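Local atomic coordinates of esterase LipW (Mycobacterium marinum, PDB entry 3QH4), a protein that probably hydrolyses ester bonds as a serine esterase of the alpha/beta hydrolase fold. Residues Y90-G95 against L101-R106; E141-V146 against L160-S165; T170-L175 against Q190-P195; H281-A286 against F304-H309. All blocks are in the same frame, centred on the assembly; numbering follows the deposited sequence.

In the fold
All four contacts reach one mixed beta sheet, the core of an alpha/beta hydrolase fold. Contacts 1 and 2 meet where strands 85-91 and 160-165 lie side by side, with Cys91 N 3.0 Å from Ala163 O. Contacts 2 and 3, whose centres are about 10 Å apart, share the next strand boundary, where Leu191 N lies 2.8 Å from Val162 O. Strand 160-165 and helix 167-181 flank the probable nucleophile, Ser166, which Ala93 of contact 1 touches. Contact 4 packs at edge strand 278-283, its centre about 22 Å from that of contact 2; it adjoins contact 3 through Gln307 CB, 3.8 Å from Leu191 CD1.

Contact 1 (Y90-G95 against L101-R106); sequences YCHAGG and LDTDHR
His92 and Asp104 bring the two backbones together, their CA atoms 5.6 Å apart, where the chain leaves strand 85-91 and returns just ahead of helix 105-115. Asp104 occupies the N-cap position but makes no capping bond there; with CG anti to the carbonyl carbon (chi1 -77°), its carboxylate reaches back to residues 90-93. One oxygen does the work. OD2 of Asp104 accepts a hydrogen bond from Tyr90 OH at 2.6 Å and another from Ala93 N at 2.9 Å. The two donors arrive from opposite faces of the carboxylate, 46° and 48° out of its plane, so OD2 is gripped from both sides. Around Tyr90, the same oxygen lies at the ring edge, near the ring plane. Two donors on this buried atom probably help to stabilise a negative charge. His92 is tied down within its own segment: ND1 donates to Ala93 O at 2.7 Å, almost straight, with the acceptor in the ring plane. Thr103 adds a looser touch, CG2 resting 3.9 Å from Ala93 O. Residues 92-95, His-Ala-Gly-Gly, resemble the HGGG motif that contributes the oxyanion hole in hormone-sensitive-lipase-like esterases, and Asp104 thereby probably helps to fix that loop. Tyr124 stacks on the His92 ring, helix 31-56 packs against Thr103, and Ser165 of the neighbouring strand 160-165 touches Tyr90, Ala93 and Asp104.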
loop_
_atom_site.group_PDB
_atom_site.type_symbol
_atom_site.label_atom_id
_atom_site.label_comp_id
_atom_site.label_asym_id
_atom_site.label_seq_id
_atom_site.Cartn_x
_atom_site.Cartn_y
_atom_site.Cartn_z
ATOM N N TYR A 90 7.305 1.430 -3.871
ATOM C CA TYR A 90 5.896 1.096 -3.604
ATOM C C TYR A 90 5.731 -0.341 -3.114
ATOM O O TYR A 90 6.400 -1.253 -3.651
ATOM C CB TYR A 90 5.060 1.274 -4.893
ATOM C CG TYR A 90 3.604 0.950 -4.694
ATOM C CD1 TYR A 90 2.690 1.974 -4.322
ATOM C CD2 TYR A 90 3.124 -0.355 -4.890
ATOM C CE1 TYR A 90 1.343 1.663 -4.140
ATOM C CE2 TYR A 90 1.771 -0.676 -4.708
ATOM C CZ TYR A 90 0.903 0.334 -4.325
ATOM O OH TYR A 90 -0.421 0.051 -4.113
ATOM N N CYS A 91 4.860 -0.536 -2.117
ATOM C CA CYS A 91 4.516 -1.879 -1.583
ATOM C C CYS A 91 3.021 -2.119 -1.710
ATOM O O CYS A 91 2.225 -1.301 -1.247
ATOM C CB CYS A 91 4.930 -2.016 -0.105
ATOM S SG CYS A 91 6.693 -2.027 0.076
ATOM N N HIS A 92 2.658 -3.235 -2.361
ATOM C CA HIS A 92 1.252 -3.568 -2.685
ATOM C C HIS A 92 0.379 -4.015 -1.488
ATOM O O HIS A 92 0.876 -4.337 -0.419
ATOM C CB HIS A 92 1.225 -4.659 -3.764
ATOM C CG HIS A 92 1.755 -5.986 -3.300
ATOM N ND1 HIS A 92 0.990 -6.869 -2.571
ATOM C CD2 HIS A 92 2.961 -6.585 -3.469
ATOM C CE1 HIS A 92 1.705 -7.947 -2.290
ATOM N NE2 HIS A 92 2.901 -7.803 -2.840
ATOM N N ALA A 93 -0.927 -4.022 -1.714
ATOM C CA ALA A 93 -1.946 -4.450 -0.752
ATOM C C ALA A 93 -2.021 -5.964 -0.661
ATOM O O ALA A 93 -1.454 -6.678 -1.509
ATOM C CB ALA A 93 -3.307 -3.886 -1.194
ATOM N N GLY A 94 -2.739 -6.484 0.342
ATOM C CA GLY A 94 -2.869 -7.938 0.391
ATOM C C GLY A 94 -2.795 -8.467 1.802
ATOM O O GLY A 94 -2.630 -9.656 1.980
ATOM N N GLY A 95 -2.942 -7.586 2.789
ATOM C CA GLY A 95 -2.964 -8.028 4.210
ATOM C C GLY A 95 -1.747 -8.802 4.678
ATOM O O GLY A 95 -1.852 -9.635 5.608
ATOM N N LEU A 101 3.652 -8.731 -7.939
ATOM C CA LEU A 101 3.826 -7.520 -8.751
ATOM C C LEU A 101 2.603 -7.132 -9.599
ATOM O O LEU A 101 2.510 -5.996 -10.066
ATOM C CB LEU A 101 5.082 -7.649 -9.631
ATOM C CG LEU A 101 6.381 -7.811 -8.820
ATOM C CD1 LEU A 101 7.569 -8.089 -9.781
ATOM C CD2 LEU A 101 6.631 -6.571 -7.909
ATOM N N ASP A 102 1.693 -8.073 -9.810
ATOM C CA ASP A 102 0.487 -7.799 -10.600
ATOM C C ASP A 102 -0.653 -7.180 -9.779
ATOM O O ASP A 102 -1.594 -6.595 -10.338
ATOM C CB ASP A 102 0.004 -9.099 -11.277
ATOM C CG ASP A 102 0.975 -9.615 -12.336
ATOM O OD1 ASP A 102 1.645 -8.811 -13.016
ATOM O OD2 ASP A 102 1.064 -10.861 -12.516
ATOM N N THR A 103 -0.573 -7.312 -8.449
ATOM C CA THR A 103 -1.722 -6.997 -7.583
ATOM C C THR A 103 -2.162 -5.543 -7.733
ATOM O O THR A 103 -3.340 -5.264 -8.046
ATOM C CB THR A 103 -1.404 -7.290 -6.132
ATOM O OG1 THR A 103 -1.016 -8.683 -6.010
ATOM C CG2 THR A 103 -2.633 -6.943 -5.246
ATOM N N ASP A 104 -1.217 -4.632 -7.509
ATOM C CA ASP A 104 -1.464 -3.195 -7.560
ATOM C C ASP A 104 -0.797 -2.596 -8.796
ATOM O O ASP A 104 -0.365 -1.435 -8.799
ATOM C CB ASP A 104 -0.897 -2.528 -6.298
ATOM C CG ASP A 104 -1.783 -2.740 -5.075
ATOM O OD1 ASP A 104 -2.920 -3.243 -5.220
ATOM O OD2 ASP A 104 -1.344 -2.323 -3.989
ATOM N N HIS A 105 -0.702 -3.399 -9.857
ATOM C CA HIS A 105 -0.109 -2.903 -11.127
ATOM C C HIS A 105 -0.828 -1.629 -11.630
ATOM O O HIS A 105 -0.162 -0.678 -12.022
ATOM C CB HIS A 105 -0.166 -4.047 -12.141
ATOM C CG HIS A 105 0.458 -3.756 -13.474
ATOM N ND1 HIS A 105 1.823 -3.632 -13.659
ATOM C CD2 HIS A 105 -0.098 -3.663 -14.704
ATOM C CE1 HIS A 105 2.071 -3.423 -14.942
ATOM N NE2 HIS A 105 0.927 -3.454 -15.601
ATOM N N ARG A 106 -2.157 -1.613 -11.592
ATOM C CA ARG A 106 -2.903 -0.439 -12.059
ATOM C C ARG A 106 -2.510 0.791 -11.231
ATOM O O ARG A 106 -2.244 1.852 -11.785
ATOM C CB ARG A 106 -4.412 -0.671 -11.990
ATOM C CG ARG A 106 -5.245 0.528 -12.482
ATOM C CD ARG A 106 -5.008 0.868 -13.956
ATOM N NE ARG A 106 -5.946 1.907 -14.422
ATOM C CZ ARG A 106 -7.188 1.680 -14.840
ATOM N NH1 ARG A 106 -7.708 0.438 -14.835
ATOM N NH2 ARG A 106 -7.938 2.716 -15.236
#

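Contact 2 (E141-V146 against L160-S165); sequences EVLTWV and LAVAGS
Leu143 and Leu160 reach for each other with matching first torsions, CG anti to the backbone N in both (chi1 -176° and 168°), which extends each side chain into the interface between helix 134-148 and strand 160-165. Val162 is set differently: its CG1 is anti to the carbonyl carbon, and this is the branch presented to the helix. The Leu143 methyl CD1 therefore meets two strand residues at once, lying 3.8 Å from Val162 CG1 and 4.0 Å from Leu160 CD2. Leu160 CD2 also lies 4.0 Å from Leu143 CG, packing against the fork of that side chain as well as its methyl. The other Leu160 methyl, CD1, turns to Val146 one helical turn further on, where CG1 is a looser 4.4 Å away. Leu160 thus spreads its two branches over two helix residues, while Leu143 spans Leu160 and Val162, two positions apart on the same face of the sheet, with Ala161 between them turned away.

No hydrogen bond crosses the interface. It is held by branched aliphatic groups alone, all four of them buried. The short segment axes run nearly antiparallel, at 160°, and approach to 11.0 Å, so the side chains fill the distance. Pro185 and Leu175, the latter on helix 167-181, also pack on Leu143, which therefore sits in a wider hydrophobic layer. Such helix-on-sheet packing is the scaffold of the alpha/beta hydrolase fold, and strand 160-165 leads into the probable nucleophile elbow, with Gly164 near its end and Ser166 just after it.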
loop_
_atom_site.group_PDB
_atom_site.type_symbol
_atom_site.label_atom_id
_atom_site.label_comp_id
_atom_site.label_asym_id
_atom_site.label_seq_id
_atom_site.Cartn_x
_atom_site.Cartn_y
_atom_site.Cartn_z
ATOM N N GLU A 141 15.595 -3.564 1.565
ATOM C CA GLU A 141 16.568 -4.030 0.593
ATOM C C GLU A 141 16.349 -3.320 -0.744
ATOM O O GLU A 141 17.322 -2.843 -1.368
ATOM C CB GLU A 141 16.438 -5.550 0.434
ATOM C CG GLU A 141 17.485 -6.185 -0.461
ATOM C CD GLU A 141 18.782 -6.564 0.265
ATOM O OE1 GLU A 141 19.027 -6.111 1.413
ATOM O OE2 GLU A 141 19.566 -7.327 -0.338
ATOM N N VAL A 142 15.078 -3.214 -1.163
ATOM C CA VAL A 142 14.774 -2.558 -2.429
ATOM C C VAL A 142 15.085 -1.075 -2.359
ATOM O O VAL A 142 15.722 -0.539 -3.262
ATOM C CB VAL A 142 13.325 -2.814 -2.912
ATOM C CG1 VAL A 142 13.001 -1.972 -4.185
ATOM C CG2 VAL A 142 13.163 -4.305 -3.204
ATOM N N LEU A 143 14.670 -0.418 -1.286
ATOM C CA LEU A 143 14.947 1.018 -1.166
ATOM C C LEU A 143 16.467 1.312 -1.209
ATOM O O LEU A 143 16.896 2.245 -1.889
ATOM C CB LEU A 143 14.324 1.602 0.103
ATOM C CG LEU A 143 14.500 3.135 0.212
ATOM C CD1 LEU A 143 13.212 3.692 0.809
ATOM C CD2 LEU A 143 15.707 3.472 1.055
ATOM N N THR A 144 17.263 0.524 -0.485
ATOM C CA THR A 144 18.738 0.696 -0.492
ATOM C C THR A 144 19.313 0.534 -1.904
ATOM O O THR A 144 20.205 1.289 -2.322
ATOM C CB THR A 144 19.400 -0.304 0.508
ATOM O OG1 THR A 144 18.908 -0.018 1.818
ATOM C CG2 THR A 144 20.949 -0.169 0.506
ATOM N N TRP A 145 18.783 -0.445 -2.631
ATOM C CA TRP A 145 19.218 -0.753 -3.988
ATOM C C TRP A 145 18.850 0.371 -4.962
ATOM O O TRP A 145 19.656 0.742 -5.833
ATOM C CB TRP A 145 18.585 -2.078 -4.392
ATOM C CG TRP A 145 18.802 -2.538 -5.789
ATOM C CD1 TRP A 145 19.841 -3.314 -6.248
ATOM C CD2 TRP A 145 17.921 -2.345 -6.908
ATOM N NE1 TRP A 145 19.669 -3.591 -7.583
ATOM C CE2 TRP A 145 18.498 -3.027 -8.013
ATOM C CE3 TRP A 145 16.693 -1.685 -7.084
ATOM C CZ2 TRP A 145 17.905 -3.042 -9.273
ATOM C CZ3 TRP A 145 16.108 -1.704 -8.323
ATOM C CH2 TRP A 145 16.703 -2.383 -9.407
ATOM N N VAL A 146 17.656 0.944 -4.794
ATOM C CA VAL A 146 17.206 2.067 -5.602
ATOM C C VAL A 146 18.171 3.235 -5.458
ATOM O O VAL A 146 18.584 3.833 -6.447
ATOM C CB VAL A 146 15.749 2.475 -5.212
ATOM C CG1 VAL A 146 15.380 3.840 -5.732
ATOM C CG2 VAL A 146 14.788 1.387 -5.698
ATOM N N LEU A 160 13.168 10.940 -3.528
ATOM C CA LEU A 160 12.693 9.586 -3.231
ATOM C C LEU A 160 11.476 9.649 -2.327
ATOM O O LEU A 160 11.509 10.290 -1.261
ATOM C CB LEU A 160 13.799 8.760 -2.574
ATOM C CG LEU A 160 13.399 7.416 -1.933
ATOM C CD1 LEU A 160 13.144 6.407 -3.015
ATOM C CD2 LEU A 160 14.578 6.935 -1.018
ATOM N N ALA A 161 10.404 8.981 -2.778
ATOM C CA ALA A 161 9.168 8.865 -2.007
ATOM C C ALA A 161 8.914 7.380 -1.730
ATOM O O ALA A 161 9.468 6.502 -2.409
ATOM C CB ALA A 161 7.994 9.474 -2.784
ATOM N N VAL A 162 8.081 7.118 -0.732
ATOM C CA VAL A 162 7.657 5.761 -0.421
ATOM C C VAL A 162 6.124 5.750 -0.458
ATOM O O VAL A 162 5.489 6.783 -0.213
ATOM C CB VAL A 162 8.215 5.278 0.953
ATOM C CG1 VAL A 162 9.772 5.199 0.934
ATOM C CG2 VAL A 162 7.759 6.188 2.114
ATOM N N ALA A 163 5.534 4.610 -0.812
ATOM C CA ALA A 163 4.105 4.563 -1.007
ATOM C C ALA A 163 3.634 3.144 -0.817
ATOM O O ALA A 163 4.409 2.185 -0.992
ATOM C CB ALA A 163 3.733 5.052 -2.443
ATOM N N GLY A 164 2.365 3.005 -0.470
ATOM C CA GLY A 164 1.788 1.660 -0.429
ATOM C C GLY A 164 0.287 1.752 -0.293
ATOM O O GLY A 164 -0.256 2.840 -0.035
ATOM N N SER A 165 -0.359 0.598 -0.393
ATOM C CA SER A 165 -1.792 0.474 -0.152
ATOM C C SER A 165 -1.982 -0.566 0.926
ATOM O O SER A 165 -1.374 -1.652 0.853
ATOM C CB SER A 165 -2.482 -0.025 -1.416
ATOM O OG SER A 165 -3.860 -0.317 -1.212
#

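Contact 3 (T170-L175 against Q190-P195); sequences TLAAGL and QLLHQP
In the beta-alpha-beta unit formed by strand 160-165, helix 167-181 and strand 189-193, Ala172 and Ala173 of the helix pack on Leu192 and Gln190 of the second strand. This helix follows the probable nucleophile elbow of the alpha/beta hydrolase fold. With alanines facing the strand, the helix lies close: the axes of the two short segments approach to 8.4 Å at an angle of 160°, and the CA atoms of Ala172 and Gln190 are 7.2 Å apart. Leu192 spans the interface with a single methyl, since its chi1 of -50° sets CG anti to the carbonyl carbon and CD2 is the branch that reaches the helix. That methyl rests 4.1 Å from Ala172 CB and 4.4 Å from Ala173 CB, touching both alanines without a polar bond. Ala172 CB also packs against the end of strand 160-165, 3.6 Å from Ala163 C. Beyond the strand, Gln194 NE2 bonds to Ser165 OG and its OE1 accepts from Gly289 N, next to His288, the probable catalytic histidine. At the other end of the contact Gln190 points its amide oxygen at the helix. NE2 makes a weak hydrogen bond to Pro248 O, while the chain, extended beyond CG, brings OE1 to 3.9 Å from Ala173 CA.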
loop_
_atom_site.group_PDB
_atom_site.type_symbol
_atom_site.label_atom_id
_atom_site.label_comp_id
_atom_site.label_asym_id
_atom_site.label_seq_id
_atom_site.Cartn_x
_atom_site.Cartn_y
_atom_site.Cartn_z
ATOM N N THR A 170 1.699 -0.063 5.403
ATOM C CA THR A 170 2.338 -0.340 6.705
ATOM C C THR A 170 3.845 -0.405 6.496
ATOM O O THR A 170 4.623 0.198 7.257
ATOM C CB THR A 170 1.845 -1.692 7.285
ATOM O OG1 THR A 170 0.415 -1.798 7.122
ATOM C CG2 THR A 170 2.182 -1.762 8.775
ATOM N N LEU A 171 4.244 -1.122 5.451
ATOM C CA LEU A 171 5.670 -1.257 5.129
ATOM C C LEU A 171 6.244 0.105 4.691
ATOM O O LEU A 171 7.345 0.466 5.108
ATOM C CB LEU A 171 5.878 -2.291 4.042
ATOM C CG LEU A 171 5.279 -3.672 4.312
ATOM C CD1 LEU A 171 5.416 -4.554 3.033
ATOM C CD2 LEU A 171 5.917 -4.367 5.559
ATOM N N ALA A 172 5.510 0.857 3.857
ATOM C CA ALA A 172 5.960 2.173 3.435
ATOM C C ALA A 172 6.172 3.082 4.636
ATOM O O ALA A 172 7.131 3.835 4.683
ATOM C CB ALA A 172 4.944 2.810 2.482
ATOM N N ALA A 173 5.270 3.001 5.620
ATOM C CA ALA A 173 5.409 3.820 6.830
ATOM C C ALA A 173 6.703 3.409 7.585
ATOM O O ALA A 173 7.388 4.248 8.215
ATOM C CB ALA A 173 4.186 3.622 7.720
ATOM N N GLY A 174 7.041 2.124 7.522
ATOM C CA GLY A 174 8.308 1.663 8.126
ATOM C C GLY A 174 9.529 2.252 7.442
ATOM O O GLY A 174 10.486 2.683 8.101
ATOM N N LEU A 175 9.494 2.312 6.112
ATOM C CA LEU A 175 10.553 2.957 5.358
ATOM C C LEU A 175 10.624 4.444 5.728
ATOM O O LEU A 175 11.710 4.978 5.937
ATOM C CB LEU A 175 10.344 2.818 3.843
ATOM C CG LEU A 175 10.272 1.377 3.299
ATOM C CD1 LEU A 175 10.079 1.418 1.790
ATOM C CD2 LEU A 175 11.585 0.611 3.650
ATOM N N GLN A 190 5.696 10.544 1.791
ATOM C CA GLN A 190 5.095 9.205 1.948
ATOM C C GLN A 190 3.633 9.237 1.532
ATOM O O GLN A 190 2.849 10.101 1.974
ATOM C CB GLN A 190 5.249 8.656 3.388
ATOM C CG GLN A 190 4.591 9.478 4.498
ATOM C CD GLN A 190 4.748 8.825 5.887
ATOM O OE1 GLN A 190 4.680 7.594 6.045
ATOM N NE2 GLN A 190 5.038 9.658 6.881
ATOM N N LEU A 191 3.243 8.247 0.742
ATOM C CA LEU A 191 1.861 8.188 0.244
ATOM C C LEU A 191 1.238 6.904 0.770
ATOM O O LEU A 191 1.699 5.800 0.451
ATOM C CB LEU A 191 1.872 8.218 -1.296
ATOM C CG LEU A 191 0.508 8.235 -1.986
ATOM C CD1 LEU A 191 0.613 9.049 -3.278
ATOM C CD2 LEU A 191 0.055 6.798 -2.268
ATOM N N LEU A 192 0.273 7.064 1.669
ATOM C CA LEU A 192 -0.307 5.921 2.395
ATOM C C LEU A 192 -1.783 5.809 1.995
ATOM O O LEU A 192 -2.649 6.565 2.487
ATOM C CB LEU A 192 -0.165 6.103 3.913
ATOM C CG LEU A 192 1.225 6.456 4.443
ATOM C CD1 LEU A 192 1.182 6.718 5.943
ATOM C CD2 LEU A 192 2.240 5.337 4.148
ATOM N N HIS A 193 -2.062 4.886 1.086
ATOM C CA HIS A 193 -3.452 4.637 0.710
ATOM C C HIS A 193 -4.093 3.546 1.568
ATOM O O HIS A 193 -3.568 2.432 1.673
ATOM C CB HIS A 193 -3.575 4.330 -0.800
ATOM C CG HIS A 193 -4.974 4.011 -1.233
ATOM N ND1 HIS A 193 -6.056 4.790 -0.875
ATOM C CD2 HIS A 193 -5.467 3.008 -2.004
ATOM C CE1 HIS A 193 -7.159 4.270 -1.392
ATOM N NE2 HIS A 193 -6.830 3.183 -2.069
ATOM N N GLN A 194 -5.249 3.898 2.136
ATOM C CA GLN A 194 -6.040 3.048 3.044
ATOM C C GLN A 194 -5.125 2.161 3.920
ATOM O O GLN A 194 -5.299 0.934 3.940
ATOM C CB GLN A 194 -7.088 2.231 2.226
ATOM C CG GLN A 194 -6.446 1.385 1.107
ATOM C CD GLN A 194 -7.407 0.624 0.231
ATOM O OE1 GLN A 194 -8.618 0.838 0.265
ATOM N NE2 GLN A 194 -6.858 -0.268 -0.595
ATOM N N PRO A 195 -4.176 2.790 4.645
ATOM C CA PRO A 195 -3.135 2.016 5.358
ATOM C C PRO A 195 -3.609 1.211 6.566
ATOM O O PRO A 195 -4.505 1.624 7.314
ATOM C CB PRO A 195 -2.143 3.085 5.818
ATOM C CG PRO A 195 -3.013 4.357 6.021
ATOM C CD PRO A 195 -3.999 4.250 4.844
#

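Contact 4 (H281-A286 against F304-H309); sequences HIFPRA and FAMQGH
His281 and Phe283, alternate residues of the edge strand 278-283, one of the two outermost, meet the thioether end of Met306 on helix 298-315; the backbones stand well apart, with the CA atoms of His281 and Met306 separated by 9.2 Å. His281 comes first. Its imidazole receives the Met306 methyl over one face, CE lying 3.8 Å from the ring centroid and 24° off the ring normal, a CH-pi contact displaced toward the rim of the ring. ND1 of His281 is the ring atom nearest to CE, at 3.6 Å, whereas the sulfur SD leans on His281 CB at 3.7 Å. Two residues on, Phe283 and Met306 extend toward each other from opposite directions. The Phe283 CZ touches CE of Met306 at 3.8 Å, and SD stands 5.3 Å from the Phe283 ring centroid in an oblique Met-aromatic contact. The two rings also pack within the strand, the His281 CD2 atom hanging 3.2 Å above the centre of the Phe283 ring. After Phe283 the chain turns a corner at Pro284 and Arg285, where Arg285 N bonds to Glu256.

Met306 makes this reach by running straight through its first two torsions and then bending at chi3 (-60°), which turns the methyl onto the histidine. Thr299 and Leu303 of the same helix further cover Phe283. No hydrogen bond links the two segments, so their cohesion rests on dispersion, probably helped by the slightly polarised sulfur-bound methyl over the imidazole face.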
loop_
_atom_site.group_PDB
_atom_site.type_symbol
_atom_site.label_atom_id
_atom_site.label_comp_id
_atom_site.label_asym_id
_atom_site.label_seq_id
_atom_site.Cartn_x
_atom_site.Cartn_y
_atom_site.Cartn_z
ATOM N N HIS A 281 -7.586 12.545 3.009
ATOM C CA HIS A 281 -8.914 12.440 2.397
ATOM C C HIS A 281 -9.671 11.193 2.813
ATOM O O HIS A 281 -9.108 10.080 2.767
ATOM C CB HIS A 281 -8.858 12.422 0.868
ATOM C CG HIS A 281 -10.164 12.790 0.248
ATOM N ND1 HIS A 281 -10.497 14.091 -0.041
ATOM C CD2 HIS A 281 -11.227 12.036 -0.114
ATOM C CE1 HIS A 281 -11.708 14.132 -0.553
ATOM N NE2 HIS A 281 -12.176 12.897 -0.611
ATOM N N ILE A 282 -10.936 11.389 3.186
ATOM C CA ILE A 282 -11.841 10.260 3.415
ATOM C C ILE A 282 -12.853 10.302 2.265
ATOM O O ILE A 282 -13.548 11.294 2.073
ATOM C CB ILE A 282 -12.591 10.366 4.777
ATOM C CG1 ILE A 282 -11.598 10.340 5.952
ATOM C CG2 ILE A 282 -13.624 9.198 4.923
ATOM C CD1 ILE A 282 -10.721 9.026 5.992
ATOM N N PHE A 283 -12.937 9.198 1.521
ATOM C CA PHE A 283 -13.835 9.113 0.368
ATOM C C PHE A 283 -15.154 8.502 0.794
ATOM O O PHE A 283 -15.170 7.424 1.402
ATOM C CB PHE A 283 -13.198 8.229 -0.720
ATOM C CG PHE A 283 -12.021 8.877 -1.381
ATOM C CD1 PHE A 283 -12.225 9.729 -2.491
ATOM C CD2 PHE A 283 -10.736 8.646 -0.923
ATOM C CE1 PHE A 283 -11.127 10.333 -3.131
ATOM C CE2 PHE A 283 -9.617 9.284 -1.539
ATOM C CZ PHE A 283 -9.843 10.122 -2.650
ATOM N N PRO A 284 -16.260 9.184 0.480
ATOM C CA PRO A 284 -17.611 8.756 0.931
ATOM C C PRO A 284 -18.090 7.517 0.143
ATOM O O PRO A 284 -17.674 7.321 -1.004
ATOM C CB PRO A 284 -18.475 9.998 0.620
ATOM C CG PRO A 284 -17.825 10.619 -0.602
ATOM C CD PRO A 284 -16.311 10.365 -0.405
ATOM N N ARG A 285 -18.926 6.695 0.775
ATOM C CA ARG A 285 -19.646 5.585 0.109
ATOM C C ARG A 285 -18.707 4.556 -0.560
ATOM O O ARG A 285 -19.060 3.923 -1.548
ATOM C CB ARG A 285 -20.684 6.136 -0.873
ATOM C CG ARG A 285 -21.541 7.253 -0.301
ATOM C CD ARG A 285 -22.622 7.687 -1.294
ATOM N NE ARG A 285 -23.723 6.739 -1.346
ATOM C CZ ARG A 285 -24.583 6.622 -2.363
ATOM N NH1 ARG A 285 -24.454 7.355 -3.473
ATOM N NH2 ARG A 285 -25.573 5.750 -2.271
ATOM N N ALA A 286 -17.518 4.383 0.027
ATOM C CA ALA A 286 -16.476 3.529 -0.507
ATOM C C ALA A 286 -15.922 2.582 0.574
ATOM O O ALA A 286 -15.628 3.006 1.684
ATOM C CB ALA A 286 -15.320 4.401 -1.095
ATOM N N PHE A 304 -6.798 8.544 -7.819
ATOM C CA PHE A 304 -5.585 8.524 -8.654
ATOM C C PHE A 304 -5.094 9.955 -8.946
ATOM O O PHE A 304 -3.906 10.227 -8.912
ATOM C CB PHE A 304 -5.803 7.758 -9.960
ATOM C CG PHE A 304 -6.162 6.278 -9.778
ATOM C CD1 PHE A 304 -5.614 5.508 -8.744
ATOM C CD2 PHE A 304 -7.029 5.662 -10.674
ATOM C CE1 PHE A 304 -5.964 4.147 -8.605
ATOM C CE2 PHE A 304 -7.381 4.314 -10.554
ATOM C CZ PHE A 304 -6.823 3.541 -9.528
ATOM N N ALA A 305 -6.023 10.859 -9.233
ATOM C CA ALA A 305 -5.653 12.223 -9.616
ATOM C C ALA A 305 -5.041 12.904 -8.401
ATOM O O ALA A 305 -4.047 13.637 -8.538
ATOM C CB ALA A 305 -6.865 12.976 -10.131
ATOM N N MET A 306 -5.628 12.641 -7.221
ATOM C CA MET A 306 -5.184 13.252 -5.977
ATOM C C MET A 306 -3.772 12.785 -5.627
ATOM O O MET A 306 -2.912 13.579 -5.216
ATOM C CB MET A 306 -6.169 12.905 -4.851
ATOM C CG MET A 306 -5.837 13.540 -3.527
ATOM S SD MET A 306 -7.004 13.032 -2.249
ATOM C CE MET A 306 -8.534 13.636 -2.970
ATOM N N GLN A 307 -3.542 11.493 -5.789
ATOM C CA GLN A 307 -2.235 10.903 -5.539
ATOM C C GLN A 307 -1.212 11.472 -6.495
ATOM O O GLN A 307 -0.102 11.787 -6.085
ATOM C CB GLN A 307 -2.307 9.390 -5.728
ATOM C CG GLN A 307 -3.160 8.666 -4.691
ATOM C CD GLN A 307 -3.346 7.197 -5.083
ATOM O OE1 GLN A 307 -3.499 6.891 -6.272
ATOM N NE2 GLN A 307 -3.372 6.302 -4.097
ATOM N N GLY A 308 -1.588 11.591 -7.770
ATOM C CA GLY A 308 -0.670 12.129 -8.790
ATOM C C GLY A 308 -0.240 13.545 -8.473
ATOM O O GLY A 308 0.940 13.876 -8.560
ATOM N N HIS A 309 -1.190 14.360 -8.042
ATOM C CA HIS A 309 -0.910 15.768 -7.770
ATOM C C HIS A 309 -0.040 15.899 -6.519
ATOM O O HIS A 309 0.827 16.754 -6.468
ATOM C CB HIS A 309 -2.211 16.564 -7.660
ATOM C CG HIS A 309 -2.829 16.884 -8.992
ATOM N ND1 HIS A 309 -2.121 17.503 -10.011
ATOM C CD2 HIS A 309 -4.076 16.673 -9.477
ATOM C CE1 HIS A 309 -2.909 17.655 -11.062
ATOM N NE2 HIS A 309 -4.097 17.152 -10.770
#